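Local atomic coordinates of GTPase subunit of restriction endonuclease (Thermococcus gammatolerans, PDB entry 6P0F), a protein that serves as the GTPase subunit (McrB) of a restriction endonuclease and probably recognises its DNA target through an N-terminal domain of YTH type. Residues Val101-Glu105 with Asn106-Phe110; Gly35-Gly38 with Pro39-Asp43. All coordinates share one frame; numbering follows the deposited sequence.

In the fold
Both contacts are local and lie toward the periphery of the domain, their centres 14 Å apart, each partly buried with an apolar side and an exposed polar side. Contact 1 is a turn leaving strand 91-102, held by backbone and side-chain bonds around S104; contact 2 is the start of helix 39-45, where one backbone bond and an aliphatic pairing do the work. Their apolar sides, aliphatic and aromatic, meet: I37 CD1 lies 3.9 Å from F110 CZ and 4.0 Å from I103 CD1, and V101 packs on I41. Strand 123-127 is common to both, since I37 and I103 each touch L124. The polar bonds lie in contact 1's turn and in the helix-start backbone of contact 2.

Contact 1: residues Val101-Glu105 with Asn106-Phe110; sequences VEISE and NDVSF
S104 is tied to N106 and D107 by three kinds of link, which together define a tight turn. The first is backbone: D107 N donates to S104 O at 2.8 Å with a nearly straight N-H...O angle of 164°. With E105 and N106 both in helical backbone conformations, this i to i+3 bond meets the definition of a type I beta turn. The second kind involves the serine hydroxyl, and its bonds are weak: S104 OG donates to D107 OD2 at 3.2 Å, the direct side-chain link between these two residues, and accepts from N106 N at 3.1 Å, bent to 129°, as in an ST turn. The third is a water, which accepts from S104 N at 2.8 Å and donates to D107 OD2. One carboxylate oxygen therefore takes both the hydroxyl and the water, tying the D107 side chain back over the start of the turn.

Apolar packing follows on I103 and F110. I103 has CG2 anti to the backbone N, which sends this methyl against D107 O at 3.5 Å and the CG1 branch of V108 at 4.0 Å. I103 CD1, at the end of the other arm, meets the F110 ring at its edge, near the ring plane, 4.0 Å from F110 CZ. F110 CG stands between its own backbone N and carbonyl carbon (chi1 81°), turning the ring back toward I103; D107 O lies in the ring plane at the neighbouring CD1-CE1 edge.

In the fold, the turn carries the chain off the end of strand 91-102 into the loop leading to strand 123-127. R122, just before that strand, pairs with I103 through the backbone and forms a salt bridge with E102, while I103 packs on L124 of strand 123-127.

Contact 2: residues Gly35-Gly38 with Pro39-Asp43; sequences GQIG and PDILD
This contact is a helix start with an aliphatic pairing across it: I37 and G38, in the loop after strand 28-29, meet the first turn of helix 39-45. G38 is the N-cap, and its carbonyl oxygen accepts from L42 N at 3.2 Å, with an N-H...O angle of 168°. The next bond in the helical series, D43 N to P39 O, measures 2.8 Å.

The side chains of I37, I41 and L42 meet beside this backbone bond. I37 has CG2 anti to its backbone N (CG1 at chi1 -59°), and this methyl reaches I41 CB at 3.7 Å and L42 CD2 at 3.8 Å. The second methyl of L42, CD1, lies 3.6 Å from I37 O, so the leucine fork is laid along both the side chain and the carbonyl of I37. With L42 cut back to an alanine, its methyl contacts with I37 CG2 and I37 O would be lost, which would probably open a gap beside I37 and tie the loop less firmly to the helix. On the outer side, D40 folds back so that OD1 lies 3.2 Å from G38 C; a beta carbon on G38 would clash with that oxygen.

I37 also packs on L124, F126 and F110, while D43 forms a salt bridge with R30. The pairing of I37, just before the N-cap, with L42, four residues after it, is the hydrophobic staple of a helix N-terminus.

Contact 1: residues Val101-Glu105 with Asn106-Phe110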
ATOM      1  N   VAL A 101       4.461 -11.787   1.527  1.00 22.63           N
ATOM      2  CA  VAL A 101       5.702 -12.514   1.711  1.00 23.27           C
ATOM      3  C   VAL A 101       6.378 -11.893   2.916  1.00 26.15           C
ATOM      4  O   VAL A 101       6.673 -10.698   2.898  1.00 27.69           O
ATOM      5  CB  VAL A 101       6.623 -12.424   0.480  1.00 29.94           C
ATOM      6  CG1 VAL A 101       7.930 -13.142   0.769  1.00 32.50           C
ATOM      7  CG2 VAL A 101       5.922 -12.993  -0.760  1.00 30.25           C
ATOM      8  N   GLU A 102       6.633 -12.681   3.947  1.00 26.60           N
ATOM      9  CA  GLU A 102       7.468 -12.240   5.051  1.00 30.61           C
ATOM     10  C   GLU A 102       8.920 -12.590   4.735  1.00 26.90           C
ATOM     11  O   GLU A 102       9.267 -13.770   4.599  1.00 31.38           O
ATOM     12  CB  GLU A 102       7.025 -12.876   6.369  1.00 34.91           C
ATOM     13  CG  GLU A 102       7.944 -12.515   7.532  1.00 45.19           C
ATOM     14  CD  GLU A 102       7.616 -13.275   8.831  1.00 50.83           C
ATOM     15  OE1 GLU A 102       8.382 -13.129   9.811  1.00 47.02           O
ATOM     16  OE2 GLU A 102       6.664 -14.087   8.819  1.00 47.02           O
ATOM     17  N   ILE A 103       9.768 -11.577   4.617  1.00 28.35           N
ATOM     18  CA  ILE A 103      11.203 -11.794   4.469  1.00 27.68           C
ATOM     19  C   ILE A 103      11.801 -11.959   5.862  1.00 30.97           C
ATOM     20  O   ILE A 103      11.548 -11.147   6.758  1.00 29.33           O
ATOM     21  CB  ILE A 103      11.879 -10.634   3.720  1.00 27.01           C
ATOM     22  CG1 ILE A 103      11.231 -10.438   2.339  1.00 25.67           C
ATOM     23  CG2 ILE A 103      13.376 -10.900   3.584  1.00 32.07           C
ATOM     24  CD1 ILE A 103      11.334 -11.621   1.435  1.00 27.48           C
ATOM     25  N   SER A 104      12.610 -12.994   6.043  1.00 30.02           N
ATOM     26  CA  SER A 104      13.232 -13.205   7.337  1.00 34.06           C
ATOM     27  C   SER A 104      14.188 -12.063   7.669  1.00 35.55           C
ATOM     28  O   SER A 104      14.855 -11.501   6.795  1.00 30.99           O
ATOM     29  CB  SER A 104      13.982 -14.530   7.345  1.00 38.13           C
ATOM     30  OG  SER A 104      15.364 -14.311   7.145  1.00 50.37           O
ATOM     31  N   GLU A 105      14.281 -11.739   8.963  1.00 33.70           N
ATOM     32  CA  GLU A 105      15.208 -10.695   9.391  1.00 34.64           C
ATOM     33  C   GLU A 105      16.612 -10.892   8.835  1.00 31.58           C
ATOM     34  O   GLU A 105      17.358  -9.922   8.656  1.00 36.89           O
ATOM     35  CB  GLU A 105      15.306 -10.654  10.920  1.00 41.56           C
ATOM     36  CG  GLU A 105      14.010 -10.555  11.675  1.00 41.44           C
ATOM     37  CD  GLU A 105      14.243 -10.424  13.185  1.00 39.06           C
ATOM     38  OE1 GLU A 105      13.384  -9.822  13.866  1.00 45.51           O
ATOM     39  OE2 GLU A 105      15.292 -10.915  13.675  1.00 45.22           O
ATOM     40  N   ASN A 106      17.011 -12.140   8.592  1.00 36.09           N
ATOM     41  CA  ASN A 106      18.358 -12.441   8.129  1.00 33.63           C
ATOM     42  C   ASN A 106      18.526 -12.292   6.619  1.00 37.15           C
ATOM     43  O   ASN A 106      19.642 -12.444   6.113  1.00 36.43           O
ATOM     44  CB  ASN A 106      18.739 -13.882   8.513  1.00 39.81           C
ATOM     45  CG  ASN A 106      18.434 -14.209   9.972  1.00 40.68           C
ATOM     46  OD1 ASN A 106      17.610 -15.080  10.277  1.00 43.95           O
ATOM     47  ND2 ASN A 106      19.103 -13.518  10.876  1.00 41.62           N
ATOM     48  N   ASP A 107      17.446 -12.024   5.890  1.00 31.24           N
ATOM     49  CA  ASP A 107      17.445 -12.083   4.435  1.00 29.20           C
ATOM     50  C   ASP A 107      17.048 -10.755   3.799  1.00 30.62           C
ATOM     51  O   ASP A 107      16.716 -10.723   2.608  1.00 32.89           O
ATOM     52  CB  ASP A 107      16.493 -13.181   3.956  1.00 31.50           C
ATOM     53  CG  ASP A 107      17.072 -14.577   4.112  1.00 47.73           C
ATOM     54  OD1 ASP A 107      18.314 -14.720   4.041  1.00 50.22           O
ATOM     55  OD2 ASP A 107      16.271 -15.527   4.303  1.00 48.50           O
ATOM     56  N   VAL A 108      17.122  -9.655   4.550  1.00 32.08           N
ATOM     57  CA  VAL A 108      16.579  -8.387   4.066  1.00 26.78           C
ATOM     58  C   VAL A 108      17.533  -7.592   3.192  1.00 25.43           C
ATOM     59  O   VAL A 108      17.135  -6.554   2.640  1.00 26.59           O
ATOM     60  CB  VAL A 108      16.150  -7.508   5.260  1.00 26.91           C
ATOM     61  CG1 VAL A 108      15.001  -8.154   6.003  1.00 30.53           C
ATOM     62  CG2 VAL A 108      17.327  -7.257   6.241  1.00 29.88           C
ATOM     63  N   SER A 109      18.780  -8.034   3.010  1.00 26.49           N
ATOM     64  CA  SER A 109      19.738  -7.156   2.357  1.00 22.83           C
ATOM     65  C   SER A 109      19.279  -6.730   0.954  1.00 22.27           C
ATOM     66  O   SER A 109      19.558  -5.602   0.527  1.00 24.11           O
ATOM     67  CB  SER A 109      21.107  -7.831   2.257  1.00 30.55           C
ATOM     68  OG  SER A 109      21.955  -7.028   1.467  1.00 41.98           O
ATOM     69  N   PHE A 110      18.642  -7.638   0.204  1.00 24.53           N
ATOM     70  CA  PHE A 110      18.262  -7.295  -1.168  1.00 21.85           C
ATOM     71  C   PHE A 110      17.266  -6.132  -1.208  1.00 24.33           C
ATOM     72  O   PHE A 110      17.188  -5.428  -2.222  1.00 24.71           O
ATOM     73  CB  PHE A 110      17.685  -8.517  -1.926  1.00 22.37           C
ATOM     74  CG  PHE A 110      16.238  -8.820  -1.637  1.00 22.95           C
ATOM     75  CD1 PHE A 110      15.861  -9.454  -0.456  1.00 27.48           C
ATOM     76  CD2 PHE A 110      15.257  -8.508  -2.555  1.00 23.84           C
ATOM     77  CE1 PHE A 110      14.526  -9.738  -0.193  1.00 27.88           C
ATOM     78  CE2 PHE A 110      13.924  -8.802  -2.308  1.00 25.77           C
ATOM     79  CZ  PHE A 110      13.555  -9.417  -1.129  1.00 25.46           C
TER
HETATM   80  O   HOH W   1      13.228 -14.944   4.062  1.00 33.84           O

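Contact 2: residues Gly35-Gly38 with Pro39-Asp43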
ATOM      1  N   GLY A  35      15.846 -14.738  -7.782  1.00 24.34           N
ATOM      2  CA  GLY A  35      16.913 -15.106  -6.885  1.00 27.37           C
ATOM      3  C   GLY A  35      16.637 -14.775  -5.445  1.00 27.96           C
ATOM      4  O   GLY A  35      17.329 -15.289  -4.565  1.00 31.78           O
ATOM      5  N   GLN A  36      15.646 -13.930  -5.182  1.00 23.70           N
ATOM      6  CA  GLN A  36      15.289 -13.523  -3.837  1.00 21.99           C
ATOM      7  C   GLN A  36      13.852 -13.827  -3.474  1.00 27.48           C
ATOM      8  O   GLN A  36      13.576 -14.237  -2.342  1.00 34.70           O
ATOM      9  CB  GLN A  36      15.537 -12.019  -3.665  1.00 23.32           C
ATOM     10  CG  GLN A  36      16.976 -11.611  -3.868  1.00 22.08           C
ATOM     11  CD  GLN A  36      17.881 -12.109  -2.762  1.00 23.52           C
ATOM     12  OE1 GLN A  36      17.468 -12.261  -1.611  1.00 25.64           O
ATOM     13  NE2 GLN A  36      19.124 -12.364  -3.111  1.00 24.59           N
ATOM     14  N   ILE A  37      12.923 -13.575  -4.392  1.00 26.35           N
ATOM     15  CA  ILE A  37      11.514 -13.905  -4.231  1.00 24.02           C
ATOM     16  C   ILE A  37      11.262 -15.191  -5.012  1.00 22.19           C
ATOM     17  O   ILE A  37      11.726 -15.330  -6.144  1.00 21.94           O
ATOM     18  CB  ILE A  37      10.613 -12.757  -4.735  1.00 21.77           C
ATOM     19  CG1 ILE A  37      10.890 -11.461  -3.974  1.00 22.62           C
ATOM     20  CG2 ILE A  37       9.181 -13.182  -4.677  1.00 22.48           C
ATOM     21  CD1 ILE A  37      10.520 -11.516  -2.489  1.00 26.05           C
ATOM     22  N   GLY A  38      10.561 -16.140  -4.403  1.00 25.10           N
ATOM     23  CA  GLY A  38      10.331 -17.421  -5.031  1.00 27.99           C
ATOM     24  C   GLY A  38       9.584 -17.317  -6.348  1.00 28.43           C
ATOM     25  O   GLY A  38       8.693 -16.484  -6.514  1.00 23.24           O
ATOM     26  N   PRO A  39       9.902 -18.202  -7.295  1.00 26.15           N
ATOM     27  CA  PRO A  39       9.274 -18.099  -8.623  1.00 24.68           C
ATOM     28  C   PRO A  39       7.768 -18.305  -8.571  1.00 25.36           C
ATOM     29  O   PRO A  39       7.030 -17.801  -9.420  1.00 25.05           O
ATOM     30  CB  PRO A  39       9.985 -19.199  -9.429  1.00 28.78           C
ATOM     31  CG  PRO A  39      10.481 -20.153  -8.379  1.00 27.22           C
ATOM     32  CD  PRO A  39      10.889 -19.296  -7.237  1.00 28.21           C
ATOM     33  N   ASP A  40       7.266 -19.013  -7.568  1.00 25.25           N
ATOM     34  CA  ASP A  40       5.820 -19.164  -7.440  1.00 28.11           C
ATOM     35  C   ASP A  40       5.145 -17.808  -7.252  1.00 27.05           C
ATOM     36  O   ASP A  40       4.111 -17.509  -7.856  1.00 26.48           O
ATOM     37  CB  ASP A  40       5.530 -20.078  -6.243  1.00 30.36           C
ATOM     38  CG  ASP A  40       6.096 -19.469  -4.943  1.00 42.65           C
ATOM     39  OD1 ASP A  40       7.252 -19.037  -4.994  1.00 49.49           O
ATOM     40  OD2 ASP A  40       5.306 -19.222  -4.049  1.00 55.28           O
ATOM     41  N   ILE A  41       5.712 -16.997  -6.352  1.00 25.29           N
ATOM     42  CA  ILE A  41       5.174 -15.669  -6.107  1.00 24.07           C
ATOM     43  C   ILE A  41       5.253 -14.830  -7.367  1.00 20.24           C
ATOM     44  O   ILE A  41       4.277 -14.187  -7.777  1.00 24.21           O
ATOM     45  CB  ILE A  41       5.932 -14.999  -4.945  1.00 25.28           C
ATOM     46  CG1 ILE A  41       5.825 -15.843  -3.676  1.00 29.30           C
ATOM     47  CG2 ILE A  41       5.425 -13.608  -4.779  1.00 23.49           C
ATOM     48  CD1 ILE A  41       4.458 -15.973  -3.121  1.00 36.72           C
ATOM     49  N   LEU A  42       6.431 -14.817  -8.008  1.00 18.70           N
ATOM     50  CA  LEU A  42       6.613 -14.001  -9.202  1.00 21.04           C
ATOM     51  C   LEU A  42       5.681 -14.440 -10.330  1.00 19.85           C
ATOM     52  O   LEU A  42       5.102 -13.604 -11.038  1.00 21.82           O
ATOM     53  CB  LEU A  42       8.070 -14.074  -9.638  1.00 20.94           C
ATOM     54  CG  LEU A  42       9.087 -13.586  -8.615  1.00 22.82           C
ATOM     55  CD1 LEU A  42      10.494 -13.790  -9.151  1.00 24.41           C
ATOM     56  CD2 LEU A  42       8.816 -12.127  -8.302  1.00 23.58           C
ATOM     57  N   ASP A  43       5.516 -15.748 -10.509  1.00 20.22           N
ATOM     58  CA  ASP A  43       4.633 -16.261 -11.553  1.00 22.98           C
ATOM     59  C   ASP A  43       3.181 -15.856 -11.297  1.00 22.61           C
ATOM     60  O   ASP A  43       2.446 -15.471 -12.218  1.00 24.63           O
ATOM     61  CB  ASP A  43       4.746 -17.786 -11.612  1.00 21.97           C
ATOM     62  CG  ASP A  43       6.043 -18.292 -12.299  1.00 28.69           C
ATOM     63  OD1 ASP A  43       6.766 -17.508 -12.960  1.00 23.83           O
ATOM     64  OD2 ASP A  43       6.310 -19.513 -12.187  1.00 29.79           O
TER